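Ferrous iron uptake transporter protein B (Streptococcus thermophilus, PDB 3TAH) probably drives GTP-powered uptake of ferrous iron across the cell membrane, this fragment being its cytosolic G-protein domain with the attached helical domain. Local coordinates at residues S192-Q195 against R196-R199; I229-I232 against T233-F237. The protein carries 1 engineered substitution. All coordinates share one frame; numbering follows the deposited sequence.

Interaction 1 (S192-Q195 against R196-R199); sequences SVPQ and RSAR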
# COMPACT_ATOMS: atom_id res chain seq x y z
N SER A 192 -2.90 11.96 18.43
CA SER A 192 -1.59 11.33 18.64
C SER A 192 -0.90 10.95 17.35
O SER A 192 0.31 10.78 17.34
CB SER A 192 -1.71 10.09 19.54
OG SER A 192 -2.00 10.48 20.86
N VAL A 193 -1.68 10.80 16.29
CA VAL A 193 -1.18 10.51 14.95
C VAL A 193 -1.82 11.43 13.95
O VAL A 193 -2.85 12.02 14.24
CB VAL A 193 -1.46 9.04 14.57
CG1 VAL A 193 -0.75 8.10 15.56
CG2 VAL A 193 -2.95 8.75 14.54
N PRO A 194 -1.23 11.59 12.75
CA PRO A 194 -1.89 12.40 11.73
C PRO A 194 -3.22 11.80 11.27
O PRO A 194 -3.36 10.57 11.20
CB PRO A 194 -0.88 12.41 10.57
CG PRO A 194 0.43 11.98 11.18
CD PRO A 194 0.07 11.06 12.30
N GLN A 195 -4.18 12.67 10.96
CA GLN A 195 -5.47 12.23 10.41
C GLN A 195 -5.29 11.37 9.15
O GLN A 195 -5.97 10.36 9.00
CB GLN A 195 -6.41 13.41 10.14
CG GLN A 195 -7.04 13.99 11.43
CD GLN A 195 -8.15 13.11 11.97
OE1 GLN A 195 -7.96 12.31 12.92
NE2 GLN A 195 -9.32 13.24 11.36
N ARG A 196 -4.37 11.74 8.26
CA ARG A 196 -4.21 11.04 6.98
C ARG A 196 -3.89 9.55 7.13
O ARG A 196 -4.41 8.72 6.38
CB ARG A 196 -3.12 11.71 6.13
CG ARG A 196 -2.82 11.01 4.80
CD ARG A 196 -1.83 11.84 3.96
NE ARG A 196 -2.39 13.15 3.60
CZ ARG A 196 -3.25 13.39 2.61
NH1 ARG A 196 -3.73 12.42 1.83
NH2 ARG A 196 -3.67 14.64 2.42
N SER A 197 -3.02 9.24 8.09
CA SER A 197 -2.52 7.90 8.31
C SER A 197 -3.13 7.26 9.55
O SER A 197 -2.71 6.16 9.96
CB SER A 197 -0.98 7.93 8.43
OG SER A 197 -0.54 8.90 9.37
N ALA A 198 -4.14 7.91 10.14
CA ALA A 198 -4.71 7.45 11.41
C ALA A 198 -5.19 6.02 11.33
O ALA A 198 -4.97 5.24 12.25
CB ALA A 198 -5.84 8.36 11.89
N ARG A 199 -5.83 5.66 10.22
CA ARG A 199 -6.35 4.30 10.02
C ARG A 199 -5.23 3.25 9.97
O ARG A 199 -5.38 2.16 10.54
CB ARG A 199 -7.22 4.24 8.77
CG ARG A 199 -7.98 2.95 8.63
CD ARG A 199 -8.99 3.05 7.50
NE ARG A 199 -9.56 1.74 7.25
CZ ARG A 199 -10.60 1.21 7.89
NH1 ARG A 199 -11.26 1.85 8.85
NH2 ARG A 199 -11.00 -0.02 7.56
O HOH W 1 -7.09 7.79 8.33

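Interaction 2 (I229-I232 against T233-F237); sequences IIRI and TEEIF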
# COMPACT_ATOMS: atom_id res chain seq x y z
N ILE A 229 -10.46 -2.85 23.76
CA ILE A 229 -11.04 -2.99 22.40
C ILE A 229 -10.59 -4.31 21.73
O ILE A 229 -11.40 -5.04 21.13
CB ILE A 229 -10.67 -1.79 21.51
CG1 ILE A 229 -11.36 -0.52 22.03
CG2 ILE A 229 -11.06 -2.04 20.04
CD1 ILE A 229 -10.68 0.77 21.60
N ILE A 230 -9.30 -4.59 21.84
CA ILE A 230 -8.72 -5.82 21.28
C ILE A 230 -9.30 -7.07 21.94
O ILE A 230 -9.66 -8.03 21.25
CB ILE A 230 -7.17 -5.83 21.38
CG1 ILE A 230 -6.57 -4.72 20.52
CG2 ILE A 230 -6.59 -7.19 20.94
CD1 ILE A 230 -5.07 -4.50 20.78
N ARG A 231 -9.42 -7.03 23.26
CA ARG A 231 -9.88 -8.20 24.01
C ARG A 231 -11.29 -8.58 23.59
O ARG A 231 -11.53 -9.73 23.21
CB ARG A 231 -9.81 -7.97 25.52
CG ARG A 231 -10.13 -9.21 26.37
CD ARG A 231 -10.17 -8.91 27.87
NE ARG A 231 -11.19 -7.90 28.21
CZ ARG A 231 -10.95 -6.63 28.54
NH1 ARG A 231 -9.72 -6.12 28.60
NH2 ARG A 231 -11.98 -5.84 28.83
N ILE A 232 -12.20 -7.61 23.63
CA ILE A 232 -13.61 -7.89 23.33
C ILE A 232 -13.76 -8.27 21.85
O ILE A 232 -14.57 -9.14 21.52
CB ILE A 232 -14.59 -6.73 23.76
CG1 ILE A 232 -16.06 -7.12 23.54
CG2 ILE A 232 -14.25 -5.38 23.06
CD1 ILE A 232 -16.50 -8.41 24.29
N THR A 233 -12.98 -7.64 20.97
CA THR A 233 -13.07 -7.95 19.53
C THR A 233 -12.58 -9.38 19.24
O THR A 233 -13.22 -10.11 18.48
CB THR A 233 -12.35 -6.89 18.68
OG1 THR A 233 -12.91 -5.62 19.01
CG2 THR A 233 -12.53 -7.16 17.19
N GLU A 234 -11.49 -9.79 19.88
CA GLU A 234 -11.00 -11.16 19.77
C GLU A 234 -12.05 -12.16 20.28
O GLU A 234 -12.22 -13.22 19.70
CB GLU A 234 -9.71 -11.37 20.56
CG GLU A 234 -8.47 -10.75 19.88
CD GLU A 234 -7.20 -10.99 20.65
OE1 GLU A 234 -7.27 -11.06 21.90
OE2 GLU A 234 -6.13 -11.08 20.01
N GLU A 235 -12.73 -11.80 21.36
CA GLU A 235 -13.76 -12.66 21.94
C GLU A 235 -14.92 -12.90 20.98
O GLU A 235 -15.39 -14.03 20.86
CB GLU A 235 -14.26 -12.10 23.27
CG GLU A 235 -13.22 -12.23 24.36
CD GLU A 235 -13.62 -11.60 25.69
OE1 GLU A 235 -14.78 -11.16 25.84
OE2 GLU A 235 -12.75 -11.56 26.59
N ILE A 236 -15.36 -11.84 20.31
CA ILE A 236 -16.51 -11.96 19.40
C ILE A 236 -16.14 -12.62 18.07
O ILE A 236 -17.00 -13.22 17.44
CB ILE A 236 -17.30 -10.62 19.21
CG1 ILE A 236 -16.54 -9.57 18.39
CG2 ILE A 236 -17.71 -10.06 20.59
CD1 ILE A 236 -17.33 -8.23 18.23
N PHE A 237 -14.88 -12.53 17.64
CA PHE A 237 -14.43 -13.33 16.48
C PHE A 237 -13.95 -14.75 16.82
O PHE A 237 -13.84 -15.59 15.91
CB PHE A 237 -13.28 -12.63 15.74
CG PHE A 237 -13.69 -11.51 14.82
CD1 PHE A 237 -13.95 -11.76 13.47
CD2 PHE A 237 -13.75 -10.19 15.27
CE1 PHE A 237 -14.29 -10.74 12.60
CE2 PHE A 237 -14.10 -9.16 14.40
CZ PHE A 237 -14.37 -9.43 13.07
O HOH W 2 -13.84 -8.53 27.82

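Interaction 1 (S192-Q195 against R196-R199)
Gln195 and Ala198 close a type I beta turn that leads the loop after helix 176-189 into helix 198-206 of the FeoB cytosolic helical domain. It is a worked example of how a chain enters a helix: the turn directs the backbone into its new course, and the small side chains of Val193, Ser197 and Ala198 pack around it.

Backbone hydrogen bonds come first. The amide N of Ala198 donates to Gln195 O at 3.3 Å. The bond is nearly straight at hydrogen, 162°. Even so, the donor arrives from above the carbonyl plane, 74° out of it, and so misses the lone-pair direction. A second bond, weak and bent, runs from Ser197 N to Pro194 O over 3.4 Å. Ser197 holds the N-cap position, but its hydroxyl makes no capping bond.

A water extends the turn into the first helical residues. It lies 2.9 Å from Gln195 O, to which it can donate, and accepts from the amide N of Arg199, so the same carbonyl meets both the turn amide and the solvent molecule.

The apolar contact is a single one: Val193 reaches across with one methyl, CG2, which rests 3.9 Å from Ala198 CB. Ala198 also touches Leu186 of helix 176-189, tying the helix start to its predecessor.

The two arginines take their polar ends elsewhere. Arg196 NH1 bonds to Gly107 O, reaching toward the G domain, while Arg199 NH2 forms a salt bridge with Glu179 of helix 176-189.

Last is the serine hydroxyl. With chi1 at 52°, Ser197 OG is tucked between its own backbone N and carbonyl carbon and lies against the proline ring, 3.7 Å from Pro194 CD.

Interaction 2 (I229-I232 against T233-F237)
Thr233 and Ile229 illustrate a familiar helix motif, the threonine whose hydroxyl bonds back to the carbonyl four residues earlier, here in the last two turns of helix 220-237 in the cytosolic helical domain. Two donors of one residue grip Ile229 O: Thr233 OG1 at 2.7 Å and Thr233 N at 3.0 Å, reaching it from opposite faces of the carbonyl plane. The hydroxyl is placed for this by chi1 of -56°, which sets OG1 anti to the carbonyl carbon of Thr233. A buried hydroxyl is thereby satisfied within its own helix.

This is the tightly packed flank. Ile229 and Thr233 both rest on Ala181 of helix 176-189, and Ile230 and Thr233 meet Phe206 of helix 198-206. Next to them, Ile230 and Glu234 run side by side, with the methyl CG2 of Ile230 3.9 Å from Glu234 CD; the carboxylate goes on to accept from the amide N of Ala241, at the start of the following helix.

The opposite character belongs to the exposed residues Arg231, Ile232, Glu235 and Ile236. Here Ile232 CD1 is a loose 4.2 Å from Ile236 CG2. Arg231 and Glu235 point the same way with their flat groups turned 58° apart, but NE and OE2 stop 4.3 Å from each other, too far apart to count as a salt bridge, and the guanidinium pairs instead with Asp228 through NH1. A water spans the gap, lying in the guanidinium plane at its edge: it accepts from Arg231 NE at 2.8 Å but gives Glu235 OE1 only a weak bond of 3.4 Å.

Overall arrangement
The two sites sit at opposite ends of two helices within one domain: interaction 1 is the entry into helix 198-206, and interaction 2 forms the C-terminal turns of helix 220-237. They follow in series along the chain and do not touch; their centres are 23 Å apart and their nearest atoms about 11 Å. Helix 176-189 connects them, receiving Ala198 and Arg199 from the first and Ile229 and Thr233 from the second. Both lie away from the nucleotide pocket and from the magnesium site at Asn128 and Asp130. The centre of interaction 1, which faces the G domain, lies 15 Å from the centre of the chain, and that of interaction 2 lies 26 Å from it.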